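Side-chain contacts in De novo designed switch protein caging a hemagglutinin binder (sCageHA267_1S) (Synthetic construct, PDB 7CBC), which probably works as a biosensor switch, a designed six-helix cage that holds a hemagglutinin-binding domain in a closed, inactive state: residues L15-L18 with N19-A23; E88-E91 with A92-S96; G97-L100 with A101-L105; Q130-N133 with I134-V137; K157-S160 with K161-D165. All blocks are in the same frame, centred on the assembly; numbering follows the deposited sequence.

How the interactions relate
All five contacts are one-turn contacts within a single helix or at its end, built on i to i+4 backbone bonds, and they differ in what their side chains face. Interactions 1 and 4 are largely buried, and each sends an asparagine amide into a polar network between helices. Interactions 2 and 3 are neighbours, the C-terminal end of helix 50-93 and the capped start of helix 99-142, packed together through Ile93 on Lys102 and Ala101. Interaction 5, on helix 146-190, is mixed: charged residues outside, Ser160 and Ile163 buried; Leu132 of interaction 4 touches its Ser160 and Arg159. Interactions 3 and 4 share helix 99-142, their centres about 49 Å apart.

Interaction 1: residues L15-L18 with N19-A23; sequences LQRL and NIRLA
Ile20 N donates to Gln16 O at 2.8 Å, with an N-H...O angle of 167°, and Arg21 N to Arg17 O is nearly as straight at 2.9 Å. Asn19 N to Leu15 O and Leu22 N to Leu18 O complete four successive i to i+4 bonds, so 15-23 is unbroken alpha helix. The Asn19 amide is swung back toward the preceding turn, its CG beside the backbone N (chi1 -66°). ND2 thereby lies 3.0 Å from Leu15 O, but the angle is too poor for a bond; ND2 donates instead to Asn214 OD1, while OD1 accepts from Gln112 NE2. Both ends of this buried amide are thus satisfied by other helices of the six-helix bundle, a polar layer among leucines. Leu18 CD2 packs against the same OD1 at 3.5 Å, and Leu18 itself faces helix 50-93. Arg17 folds at chi2 and chi3, which lays its guanidinium beside Ile20: CD1 sits over one face, toward the rim, and CG2 comes to 3.7 Å from NH1. Arg17 NE is bonded to Ala299 O, tying this side of helix 3-46 to the small C-terminal helical domain, probably the caged binder. Arg21, extended, crosses Arg17 at about a right angle; its guanidinium takes Arg17 CG centrally over one face, CG to CZ being 3.9 Å. Gln16 CG meets Ile20 CD1 at 4.0 Å.

Interaction 2: residues E88-E91 with A92-S96; sequences EARE and AISGS
Ser94 N gives its hydrogen to Arg90 O across 2.6 Å, a short bond with an N-H...O angle of 160°, and Ile93 N bonds Ala89 O at 3.0 Å. One residue earlier the pattern is slacker: Ala92 N reaches Glu88 O weakly at 3.5 Å and Ala89 O weakly too, sharing itself between an i to i+4 and an i to i+3 acceptor. Ala89 O therefore takes a proper bond from Ile93 and a weak one from Ala92. Glu91 bends at chi2 (-91°), which brings its carboxylate back beside the next residue's N; OE1 comes to 3.1 Å from Ala92 N, but the angle is too poor for a bond. Ile93 O is held twice, by Ser96 N at 3.0 Å and by Ser96 OG at 2.8 Å, the hydroxyl approaching 16° out of the carbonyl plane. Ser94 OG lies close to Arg90 CG (3.0 Å), doubtful as a comfortable contact. The charged ends look elsewhere: Arg90 NE pairs with Glu87 and Glu88 OE2 with Lys84. Ile93 and Ala89 turn to helices 3-46 and 99-142, Ile93 resting on Leu4 and Ala101. One weak step at Ala92, then two normal i to i+4 bonds, and finally Ser96 N and OG taking Ile93 O trace the C-terminal end of a bundle helix as it gives way to a Gly-Ser linker.

Interaction 3: residues G97-L100 with A101-L105; sequences GSYL and AKLLL
Ser98 caps the helix that begins at Tyr99: its OG accepts from Ala101 N, a weak bond because it spans 3.5 Å, although the N-H...O angle of 168° is nearly straight. With chi1 at -176°, OG stands beside the carbonyl carbon, which turns it toward Ala101 N of the first turn. Backbone bonds follow in sequence. Lys102 N donates to Ser98 O at 3.1 Å, Leu103 N to Tyr99 O at 3.1 Å but with a more bent angle of 145°, and Leu104 N to Leu100 O at 2.9 Å, almost linear. Ser98 is the N-cap of helix 99-142 in the six-helix bundle; the preceding Gly97, with positive phi, brings the chain in from the linker that leaves helix 50-93. Side-chain packing makes up the rest. Ser98 CB meets Ala101 CB at 3.7 Å just beneath the cap. Tyr99 and Leu103 run side by side in the same direction, and the leucine's CD2 approaches the phenol obliquely, 4.3 Å from Tyr99 CZ; both residues also touch Leu188 of helix 146-190. Lys102 keeps its CG close to its own N, which lays the aliphatic chain along Ser98 O, CG to O being 3.4 Å. Ala101 faces Ile93 and Leu4, whereas Leu104 packs on Leu8, Ala200 and Leu203.

Interaction 4: residues Q130-N133 with I134-V137; sequences QELN and IRAV
Arg135 and Glu131 run side by side along the helix surface and point the same way, one turn apart. The glutamate is extended beyond CG (chi2 -169°), while the arginine leaves the backbone with CG anti to N and then bends at chi3 (-40°), a kink that returns its guanidinium toward the preceding turn. NH2 comes to 3.6 Å from Glu131 OE2, a long salt bridge, and equally near Glu131 CG. The carboxylate carbon lies at the guanidinium edge, in its plane, yet the two planes stand 79° apart, so no flat two-pronged pairing forms. Over one guanidinium face sits Leu132 CA, offset toward the rim, and Leu132 CD1 is 4.0 Å from NH1. On the buried side Ile134 carries CG1 beside its backbone N, which directs this branch down onto Gln130 O at 3.1 Å; its CD1 then touches Gln130 CG at 4.1 Å. Gln130 bends at chi2, and its NE2 donates to Ser64 OG of helix 50-93. The buried Asn133 amide points to helix 195-239, where ND2 donates to Gln229 OE1. Backbone bonds underpin the stretch: Ile134 N to Gln130 O is 2.8 Å and Arg135 N to Glu131 O 2.9 Å, but Val137 N to Asn133 O is 3.3 Å. This division, i to i+4 ion pair outside and amides with aliphatic side chains inside, is that of an amphipathic helix in a designed six-helix bundle.

Interaction 5: residues K157-S160 with K161-D165; sequences KRRS and KEIID
Residues 157-165 form uninterrupted alpha helix, in which Glu162 N meets Arg158 O at 3.0 Å, Ile163 N meets Arg159 O and Ile164 N meets Ser160 O, both at 2.8 Å. Lys161 N to Lys157 O is looser, at 3.2 Å. Among the side chains, Arg159 does most of the bridging. Bends at chi2 and chi3 fold it back over the helix, where it crosses Ile163 at about a right angle. Ile163 CG1 sits centrally under one guanidinium face, 3.7 Å from CZ, while Glu162 OE1 lies at the edge near the plane. That oxygen is 3.9 Å from NH1, a long salt bridge, and the carboxylate plane is turned 64° from the guanidinium. The other carboxylate oxygen leans on Arg158: OE2 is 3.1 Å from its CG, the two chains running side by side, whereas the guanidinium stays apart, NE 4.7 Å from OE2. Glu162 thus reaches back to two arginines of the preceding turn, OE2 to Arg158 and OE1 to Arg159. Such a strip of charges belongs to the outer face of helix 146-190 in the six-helix bundle; the inner face is carried by Ser160, Ile163 and Ile164. Ser160 OG bonds Ala156 O and also Gln229 NE2 of helix 195-239, while Ile163 packs on Ala125 and Lys128 of helix 99-142. Lys161 curls at chi4 so that NZ pairs with Asp165 OD2, using the syn lone pair of that oxygen.

Interaction 1: residues L15-L18 with N19-A23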
loop_
_atom_site.group_PDB
_atom_site.type_symbol
_atom_site.label_atom_id
_atom_site.label_comp_id
_atom_site.label_asym_id
_atom_site.label_seq_id
_atom_site.Cartn_x
_atom_site.Cartn_y
_atom_site.Cartn_z
ATOM N N LEU A 15 -3.269 -14.082 -2.652
ATOM C CA LEU A 15 -2.175 -13.128 -2.568
ATOM C C LEU A 15 -2.676 -11.698 -2.668
ATOM O O LEU A 15 -2.111 -10.793 -2.027
ATOM C CB LEU A 15 -1.152 -13.416 -3.658
ATOM C CG LEU A 15 -0.299 -14.666 -3.415
ATOM C CD1 LEU A 15 0.780 -14.707 -4.456
ATOM C CD2 LEU A 15 0.312 -14.684 -2.017
ATOM N N GLN A 16 -3.734 -11.465 -3.452
ATOM C CA GLN A 16 -4.278 -10.116 -3.519
ATOM C C GLN A 16 -4.914 -9.715 -2.193
ATOM O O GLN A 16 -4.704 -8.594 -1.718
ATOM C CB GLN A 16 -5.277 -9.988 -4.664
ATOM C CG GLN A 16 -5.914 -8.611 -4.713
ATOM C CD GLN A 16 -6.543 -8.280 -6.050
ATOM O OE1 GLN A 16 -7.731 -8.523 -6.266
ATOM N NE2 GLN A 16 -5.752 -7.701 -6.953
ATOM N N ARG A 17 -5.670 -10.620 -1.566
ATOM C CA ARG A 17 -6.232 -10.319 -0.250
ATOM C C ARG A 17 -5.132 -9.934 0.729
ATOM O O ARG A 17 -5.237 -8.932 1.453
ATOM C CB ARG A 17 -7.017 -11.526 0.271
ATOM C CG ARG A 17 -7.728 -11.305 1.617
ATOM C CD ARG A 17 -8.495 -9.982 1.665
ATOM N NE ARG A 17 -9.602 -9.902 0.712
ATOM C CZ ARG A 17 -10.352 -8.817 0.538
ATOM N NH1 ARG A 17 -10.115 -7.732 1.265
ATOM N NH2 ARG A 17 -11.334 -8.814 -0.358
ATOM N N LEU A 18 -4.065 -10.727 0.756
ATOM C CA LEU A 18 -2.926 -10.439 1.610
ATOM C C LEU A 18 -2.419 -9.019 1.396
ATOM O O LEU A 18 -2.167 -8.284 2.358
ATOM C CB LEU A 18 -1.824 -11.448 1.320
ATOM C CG LEU A 18 -0.552 -11.236 2.131
ATOM C CD1 LEU A 18 -0.122 -12.605 2.611
ATOM C CD2 LEU A 18 0.552 -10.585 1.300
ATOM N N ASN A 19 -2.256 -8.625 0.129
ATOM C CA ASN A 19 -1.760 -7.296 -0.199
ATOM C C ASN A 19 -2.735 -6.222 0.237
ATOM O O ASN A 19 -2.321 -5.196 0.789
ATOM C CB ASN A 19 -1.487 -7.206 -1.694
ATOM C CG ASN A 19 -0.351 -8.099 -2.117
ATOM O OD1 ASN A 19 0.601 -8.313 -1.351
ATOM N ND2 ASN A 19 -0.426 -8.622 -3.341
ATOM N N ILE A 20 -4.034 -6.456 0.037
ATOM C CA ILE A 20 -5.046 -5.525 0.533
ATOM C C ILE A 20 -4.900 -5.327 2.038
ATOM O O ILE A 20 -4.909 -4.193 2.543
ATOM C CB ILE A 20 -6.455 -6.022 0.176
ATOM C CG1 ILE A 20 -6.670 -5.950 -1.336
ATOM C CG2 ILE A 20 -7.504 -5.201 0.939
ATOM C CD1 ILE A 20 -7.892 -6.660 -1.782
ATOM N N ARG A 21 -4.792 -6.428 2.783
ATOM C CA ARG A 21 -4.672 -6.315 4.235
ATOM C C ARG A 21 -3.409 -5.559 4.637
ATOM O O ARG A 21 -3.428 -4.759 5.577
ATOM C CB ARG A 21 -4.683 -7.701 4.865
ATOM C CG ARG A 21 -6.074 -8.263 5.059
ATOM C CD ARG A 21 -5.999 -9.736 5.413
ATOM N NE ARG A 21 -7.330 -10.319 5.550
ATOM C CZ ARG A 21 -7.583 -11.622 5.507
ATOM N NH1 ARG A 21 -6.592 -12.482 5.328
ATOM N NH2 ARG A 21 -8.827 -12.063 5.642
ATOM N N LEU A 22 -2.297 -5.831 3.954
ATOM C CA LEU A 22 -1.044 -5.140 4.216
ATOM C C LEU A 22 -1.162 -3.646 3.928
ATOM O O LEU A 22 -0.678 -2.809 4.714
ATOM C CB LEU A 22 0.065 -5.779 3.374
ATOM C CG LEU A 22 1.440 -5.115 3.349
ATOM C CD1 LEU A 22 1.952 -4.966 4.768
ATOM C CD2 LEU A 22 2.415 -5.924 2.497
ATOM N N ALA A 23 -1.823 -3.293 2.819
ATOM C CA ALA A 23 -2.006 -1.887 2.478
ATOM C C ALA A 23 -2.879 -1.182 3.504
ATOM O O ALA A 23 -2.658 -0.002 3.825
ATOM C CB ALA A 23 -2.617 -1.754 1.086
#

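Interaction 2: residues E88-E91 with A92-S96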
loop_
_atom_site.group_PDB
_atom_site.type_symbol
_atom_site.label_atom_id
_atom_site.label_comp_id
_atom_site.label_asym_id
_atom_site.label_seq_id
_atom_site.Cartn_x
_atom_site.Cartn_y
_atom_site.Cartn_z
ATOM N N GLU A 88 1.488 -23.981 -0.907
ATOM C CA GLU A 88 0.329 -24.813 -1.202
ATOM C C GLU A 88 0.093 -24.879 -2.702
ATOM O O GLU A 88 -0.201 -25.945 -3.253
ATOM C CB GLU A 88 -0.904 -24.272 -0.483
ATOM C CG GLU A 88 -2.219 -24.807 -1.026
ATOM C CD GLU A 88 -3.410 -24.430 -0.157
ATOM O OE1 GLU A 88 -4.514 -24.949 -0.423
ATOM O OE2 GLU A 88 -3.225 -23.620 0.782
ATOM N N ALA A 89 0.230 -23.743 -3.383
ATOM C CA ALA A 89 0.105 -23.724 -4.834
ATOM C C ALA A 89 1.165 -24.595 -5.490
ATOM O O ALA A 89 0.862 -25.413 -6.366
ATOM C CB ALA A 89 0.196 -22.286 -5.347
ATOM N N ARG A 90 2.418 -24.434 -5.069
ATOM C CA ARG A 90 3.517 -25.176 -5.668
ATOM C C ARG A 90 3.403 -26.670 -5.383
ATOM O O ARG A 90 3.805 -27.491 -6.215
ATOM C CB ARG A 90 4.843 -24.605 -5.156
ATOM C CG ARG A 90 6.086 -25.157 -5.823
ATOM C CD ARG A 90 7.230 -24.142 -5.856
ATOM N NE ARG A 90 7.237 -23.271 -4.683
ATOM C CZ ARG A 90 7.021 -21.957 -4.719
ATOM N NH1 ARG A 90 6.788 -21.341 -5.872
ATOM N NH2 ARG A 90 7.041 -21.255 -3.597
ATOM N N GLU A 91 2.832 -27.037 -4.229
ATOM C CA GLU A 91 2.659 -28.447 -3.889
ATOM C C GLU A 91 1.794 -29.162 -4.920
ATOM O O GLU A 91 2.008 -30.346 -5.212
ATOM C CB GLU A 91 2.042 -28.580 -2.493
ATOM C CG GLU A 91 1.999 -30.013 -1.942
ATOM C CD GLU A 91 0.711 -30.785 -2.274
ATOM O OE1 GLU A 91 -0.061 -30.368 -3.169
ATOM O OE2 GLU A 91 0.470 -31.827 -1.624
ATOM N N ALA A 92 0.786 -28.474 -5.455
ATOM C CA ALA A 92 -0.017 -29.077 -6.509
ATOM C C ALA A 92 0.644 -28.934 -7.876
ATOM O O ALA A 92 0.540 -29.847 -8.704
ATOM C CB ALA A 92 -1.416 -28.460 -6.525
ATOM N N ILE A 93 1.352 -27.825 -8.119
ATOM C CA ILE A 93 1.887 -27.546 -9.454
ATOM C C ILE A 93 3.195 -28.298 -9.686
ATOM O O ILE A 93 3.363 -28.978 -10.708
ATOM C CB ILE A 93 2.073 -26.029 -9.663
ATOM C CG1 ILE A 93 0.746 -25.303 -9.911
ATOM C CG2 ILE A 93 3.046 -25.744 -10.804
ATOM C CD1 ILE A 93 -0.478 -26.166 -9.846
ATOM N N SER A 94 4.137 -28.193 -8.739
ATOM C CA SER A 94 5.488 -28.710 -8.966
ATOM C C SER A 94 5.493 -30.185 -9.341
ATOM O O SER A 94 6.318 -30.619 -10.152
ATOM C CB SER A 94 6.358 -28.482 -7.729
ATOM O OG SER A 94 7.012 -27.233 -7.803
ATOM N N GLY A 95 4.582 -30.969 -8.769
ATOM C CA GLY A 95 4.583 -32.393 -9.018
ATOM C C GLY A 95 3.711 -32.864 -10.154
ATOM O O GLY A 95 3.602 -34.073 -10.374
ATOM N N SER A 96 3.078 -31.952 -10.891
ATOM C CA SER A 96 2.147 -32.334 -11.945
ATOM C C SER A 96 2.807 -32.436 -13.313
ATOM O O SER A 96 2.206 -33.005 -14.237
ATOM C CB SER A 96 0.996 -31.328 -12.024
ATOM O OG SER A 96 1.472 -30.066 -12.463
#

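Interaction 3: residues G97-L100 with A101-L105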
loop_
_atom_site.group_PDB
_atom_site.type_symbol
_atom_site.label_atom_id
_atom_site.label_comp_id
_atom_site.label_asym_id
_atom_site.label_seq_id
_atom_site.Cartn_x
_atom_site.Cartn_y
_atom_site.Cartn_z
ATOM N N GLY A 97 4.015 -31.897 -13.466
ATOM C CA GLY A 97 4.691 -31.948 -14.748
ATOM C C GLY A 97 4.093 -31.064 -15.816
ATOM O O GLY A 97 4.253 -31.352 -17.004
ATOM N N SER A 98 3.402 -29.992 -15.429
ATOM C CA SER A 98 2.777 -29.075 -16.378
ATOM C C SER A 98 3.701 -27.874 -16.560
ATOM O O SER A 98 3.892 -27.081 -15.629
ATOM C CB SER A 98 1.394 -28.644 -15.891
ATOM O OG SER A 98 0.746 -27.825 -16.853
ATOM N N TYR A 99 4.283 -27.747 -17.754
ATOM C CA TYR A 99 5.184 -26.627 -18.007
ATOM C C TYR A 99 4.461 -25.289 -17.899
ATOM O O TYR A 99 5.071 -24.282 -17.514
ATOM C CB TYR A 99 5.835 -26.791 -19.386
ATOM C CG TYR A 99 6.438 -25.527 -19.963
ATOM C CD1 TYR A 99 7.699 -25.083 -19.571
ATOM C CD2 TYR A 99 5.749 -24.782 -20.913
ATOM C CE1 TYR A 99 8.254 -23.916 -20.113
ATOM C CE2 TYR A 99 6.282 -23.626 -21.454
ATOM C CZ TYR A 99 7.535 -23.193 -21.055
ATOM O OH TYR A 99 8.049 -22.034 -21.605
ATOM N N LEU A 100 3.167 -25.254 -18.227
ATOM C CA LEU A 100 2.430 -23.995 -18.196
ATOM C C LEU A 100 2.064 -23.606 -16.766
ATOM O O LEU A 100 2.209 -22.444 -16.378
ATOM C CB LEU A 100 1.182 -24.093 -19.082
ATOM C CG LEU A 100 1.445 -24.350 -20.577
ATOM C CD1 LEU A 100 0.182 -24.777 -21.291
ATOM C CD2 LEU A 100 2.040 -23.130 -21.259
ATOM N N ALA A 101 1.593 -24.571 -15.972
ATOM C CA ALA A 101 1.323 -24.316 -14.561
ATOM C C ALA A 101 2.563 -23.790 -13.848
ATOM O O ALA A 101 2.484 -22.840 -13.064
ATOM C CB ALA A 101 0.813 -25.593 -13.888
ATOM N N LYS A 102 3.726 -24.402 -14.104
ATOM C CA LYS A 102 4.946 -23.963 -13.431
ATOM C C LYS A 102 5.365 -22.573 -13.901
ATOM O O LYS A 102 5.890 -21.778 -13.117
ATOM C CB LYS A 102 6.074 -24.977 -13.663
ATOM C CG LYS A 102 5.852 -26.341 -12.997
ATOM C CD LYS A 102 6.853 -27.409 -13.486
ATOM C CE LYS A 102 8.275 -27.152 -12.964
ATOM N NZ LYS A 102 9.210 -28.296 -13.232
ATOM N N LEU A 103 5.144 -22.268 -15.181
ATOM C CA LEU A 103 5.489 -20.956 -15.714
ATOM C C LEU A 103 4.604 -19.865 -15.123
ATOM O O LEU A 103 5.092 -18.803 -14.701
ATOM C CB LEU A 103 5.353 -20.977 -17.229
ATOM C CG LEU A 103 5.844 -19.741 -17.958
ATOM C CD1 LEU A 103 7.346 -19.659 -17.799
ATOM C CD2 LEU A 103 5.469 -19.816 -19.423
ATOM N N LEU A 104 3.290 -20.093 -15.114
ATOM C CA LEU A 104 2.389 -19.122 -14.510
ATOM C C LEU A 104 2.753 -18.892 -13.049
ATOM O O LEU A 104 2.879 -17.745 -12.606
ATOM C CB LEU A 104 0.945 -19.594 -14.662
ATOM C CG LEU A 104 0.515 -19.591 -16.130
ATOM C CD1 LEU A 104 -0.786 -20.354 -16.373
ATOM C CD2 LEU A 104 0.398 -18.147 -16.582
ATOM N N LEU A 105 2.998 -19.978 -12.306
ATOM C CA LEU A 105 3.294 -19.857 -10.884
ATOM C C LEU A 105 4.599 -19.112 -10.637
ATOM O O LEU A 105 4.688 -18.308 -9.700
ATOM C CB LEU A 105 3.343 -21.233 -10.228
ATOM C CG LEU A 105 3.523 -21.131 -8.711
ATOM C CD1 LEU A 105 2.249 -20.570 -8.046
ATOM C CD2 LEU A 105 3.928 -22.472 -8.098
#

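Interaction 4: residues Q130-N133 with I134-V137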
loop_
_atom_site.group_PDB
_atom_site.type_symbol
_atom_site.label_atom_id
_atom_site.label_comp_id
_atom_site.label_asym_id
_atom_site.label_seq_id
_atom_site.Cartn_x
_atom_site.Cartn_y
_atom_site.Cartn_z
ATOM N N GLN A 130 9.016 10.882 8.598
ATOM C CA GLN A 130 8.778 11.068 10.031
ATOM C C GLN A 130 10.015 11.613 10.733
ATOM O O GLN A 130 9.942 12.609 11.463
ATOM C CB GLN A 130 8.347 9.759 10.679
ATOM C CG GLN A 130 7.869 9.924 12.115
ATOM C CD GLN A 130 6.472 10.520 12.192
ATOM O OE1 GLN A 130 5.907 10.948 11.183
ATOM N NE2 GLN A 130 5.901 10.537 13.393
ATOM N N GLU A 131 11.158 10.960 10.537
ATOM C CA GLU A 131 12.397 11.438 11.137
ATOM C C GLU A 131 12.689 12.874 10.716
ATOM O O GLU A 131 13.036 13.724 11.551
ATOM C CB GLU A 131 13.528 10.491 10.743
ATOM C CG GLU A 131 14.920 11.094 10.814
ATOM C CD GLU A 131 15.947 10.193 10.153
ATOM O OE1 GLU A 131 15.553 9.423 9.248
ATOM O OE2 GLU A 131 17.140 10.255 10.528
ATOM N N LEU A 132 12.522 13.167 9.428
ATOM C CA LEU A 132 12.626 14.534 8.943
ATOM C C LEU A 132 11.661 15.450 9.672
ATOM O O LEU A 132 12.027 16.564 10.063
ATOM C CB LEU A 132 12.354 14.580 7.441
ATOM C CG LEU A 132 12.319 15.992 6.869
ATOM C CD1 LEU A 132 13.732 16.438 6.581
ATOM C CD2 LEU A 132 11.486 16.032 5.609
ATOM N N ASN A 133 10.419 15.003 9.869
ATOM C CA ASN A 133 9.436 15.888 10.482
ATOM C C ASN A 133 9.736 16.128 11.957
ATOM O O ASN A 133 9.432 17.207 12.483
ATOM C CB ASN A 133 8.035 15.318 10.295
ATOM C CG ASN A 133 7.564 15.410 8.857
ATOM O OD1 ASN A 133 7.965 16.312 8.122
ATOM N ND2 ASN A 133 6.736 14.453 8.435
ATOM N N ILE A 134 10.333 15.151 12.638
ATOM C CA ILE A 134 10.698 15.353 14.034
ATOM C C ILE A 134 11.885 16.303 14.138
ATOM O O ILE A 134 11.896 17.232 14.956
ATOM C CB ILE A 134 11.004 14.005 14.698
ATOM C CG1 ILE A 134 9.816 13.067 14.535
ATOM C CG2 ILE A 134 11.331 14.214 16.163
ATOM C CD1 ILE A 134 10.055 11.686 15.095
ATOM N N ARG A 135 12.914 16.061 13.323
ATOM C CA ARG A 135 14.097 16.907 13.330
ATOM C C ARG A 135 13.729 18.348 13.010
ATOM O O ARG A 135 14.283 19.288 13.600
ATOM C CB ARG A 135 15.117 16.365 12.324
ATOM C CG ARG A 135 16.535 16.870 12.538
ATOM C CD ARG A 135 17.473 16.496 11.390
ATOM N NE ARG A 135 17.260 15.147 10.861
ATOM C CZ ARG A 135 17.072 14.874 9.567
ATOM N NH1 ARG A 135 17.069 15.860 8.675
ATOM N NH2 ARG A 135 16.885 13.619 9.162
ATOM N N ALA A 136 12.779 18.536 12.089
ATOM C CA ALA A 136 12.334 19.875 11.725
ATOM C C ALA A 136 11.735 20.604 12.922
ATOM O O ALA A 136 12.073 21.764 13.186
ATOM C CB ALA A 136 11.324 19.801 10.578
ATOM N N VAL A 137 10.833 19.945 13.653
ATOM C CA VAL A 137 10.252 20.560 14.844
ATOM C C VAL A 137 11.342 20.856 15.869
ATOM O O VAL A 137 11.425 21.964 16.423
ATOM C CB VAL A 137 9.154 19.656 15.433
ATOM C CG1 VAL A 137 8.863 20.047 16.876
ATOM C CG2 VAL A 137 7.895 19.731 14.588
#

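Interaction 5: residues K157-S160 with K161-D165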
loop_
_atom_site.group_PDB
_atom_site.type_symbol
_atom_site.label_atom_id
_atom_site.label_comp_id
_atom_site.label_asym_id
_atom_site.label_seq_id
_atom_site.Cartn_x
_atom_site.Cartn_y
_atom_site.Cartn_z
ATOM N N LYS A 157 11.315 21.003 2.939
ATOM C CA LYS A 157 10.599 20.905 1.676
ATOM C C LYS A 157 11.410 20.123 0.647
ATOM O O LYS A 157 10.899 19.189 0.017
ATOM C CB LYS A 157 10.266 22.309 1.173
ATOM C CG LYS A 157 9.767 22.376 -0.263
ATOM C CD LYS A 157 9.408 23.815 -0.616
ATOM C CE LYS A 157 8.773 23.918 -1.990
ATOM N NZ LYS A 157 8.286 25.304 -2.253
ATOM N N ARG A 158 12.691 20.471 0.487
ATOM C CA ARG A 158 13.514 19.815 -0.525
ATOM C C ARG A 158 13.659 18.326 -0.235
ATOM O O ARG A 158 13.440 17.489 -1.120
ATOM C CB ARG A 158 14.890 20.482 -0.621
ATOM C CG ARG A 158 16.005 19.569 -1.154
ATOM C CD ARG A 158 17.378 20.265 -1.203
ATOM N NE ARG A 158 17.632 21.085 -0.012
ATOM C CZ ARG A 158 17.912 22.387 -0.040
ATOM N NH1 ARG A 158 17.998 23.021 -1.204
ATOM N NH2 ARG A 158 18.106 23.052 1.092
ATOM N N ARG A 159 14.021 17.976 1.006
ATOM C CA ARG A 159 14.239 16.574 1.356
ATOM C C ARG A 159 12.953 15.766 1.259
ATOM O O ARG A 159 12.977 14.622 0.801
ATOM C CB ARG A 159 14.825 16.455 2.759
ATOM C CG ARG A 159 16.313 16.157 2.773
ATOM C CD ARG A 159 16.621 14.868 1.991
ATOM N NE ARG A 159 16.644 13.669 2.833
ATOM C CZ ARG A 159 16.699 12.423 2.361
ATOM N NH1 ARG A 159 16.735 12.199 1.052
ATOM N NH2 ARG A 159 16.714 11.393 3.199
ATOM N N SER A 160 11.830 16.341 1.700
ATOM C CA SER A 160 10.529 15.702 1.540
ATOM C C SER A 160 10.296 15.256 0.101
ATOM O O SER A 160 9.931 14.097 -0.155
ATOM C CB SER A 160 9.420 16.657 1.969
ATOM O OG SER A 160 9.409 16.827 3.371
ATOM N N LYS A 161 10.491 16.173 -0.853
ATOM C CA LYS A 161 10.192 15.843 -2.242
ATOM C C LYS A 161 11.212 14.878 -2.829
ATOM O O LYS A 161 10.846 14.033 -3.651
ATOM C CB LYS A 161 10.103 17.109 -3.096
ATOM C CG LYS A 161 9.363 16.838 -4.404
ATOM C CD LYS A 161 9.041 18.099 -5.174
ATOM C CE LYS A 161 8.298 17.757 -6.452
ATOM N NZ LYS A 161 8.950 16.635 -7.212
ATOM N N GLU A 162 12.484 14.980 -2.434
ATOM C CA GLU A 162 13.448 13.946 -2.801
ATOM C C GLU A 162 13.017 12.584 -2.263
ATOM O O GLU A 162 13.084 11.582 -2.979
ATOM C CB GLU A 162 14.848 14.299 -2.288
ATOM C CG GLU A 162 15.447 15.591 -2.874
ATOM C CD GLU A 162 16.796 15.981 -2.247
ATOM O OE1 GLU A 162 17.364 15.180 -1.462
ATOM O OE2 GLU A 162 17.295 17.090 -2.554
ATOM N N ILE A 163 12.563 12.529 -1.007
ATOM C CA ILE A 163 12.133 11.252 -0.427
ATOM C C ILE A 163 10.910 10.708 -1.167
ATOM O O ILE A 163 10.849 9.524 -1.521
ATOM C CB ILE A 163 11.848 11.418 1.078
ATOM C CG1 ILE A 163 13.140 11.646 1.863
ATOM C CG2 ILE A 163 11.090 10.201 1.616
ATOM C CD1 ILE A 163 12.908 12.234 3.268
ATOM N N ILE A 164 9.910 11.559 -1.396
ATOM C CA ILE A 164 8.703 11.109 -2.075
ATOM C C ILE A 164 8.998 10.759 -3.529
ATOM O O ILE A 164 8.421 9.806 -4.079
ATOM C CB ILE A 164 7.599 12.169 -1.951
ATOM C CG1 ILE A 164 7.015 12.140 -0.540
ATOM C CG2 ILE A 164 6.483 11.912 -2.967
ATOM C CD1 ILE A 164 6.047 13.234 -0.305
ATOM N N ASP A 165 9.902 11.505 -4.173
ATOM C CA ASP A 165 10.237 11.213 -5.564
ATOM C C ASP A 165 10.916 9.862 -5.712
ATOM O O ASP A 165 10.715 9.186 -6.728
ATOM C CB ASP A 165 11.128 12.306 -6.175
ATOM C CG ASP A 165 10.357 13.586 -6.530
ATOM O OD1 ASP A 165 9.113 13.590 -6.408
ATOM O OD2 ASP A 165 10.996 14.574 -6.976
#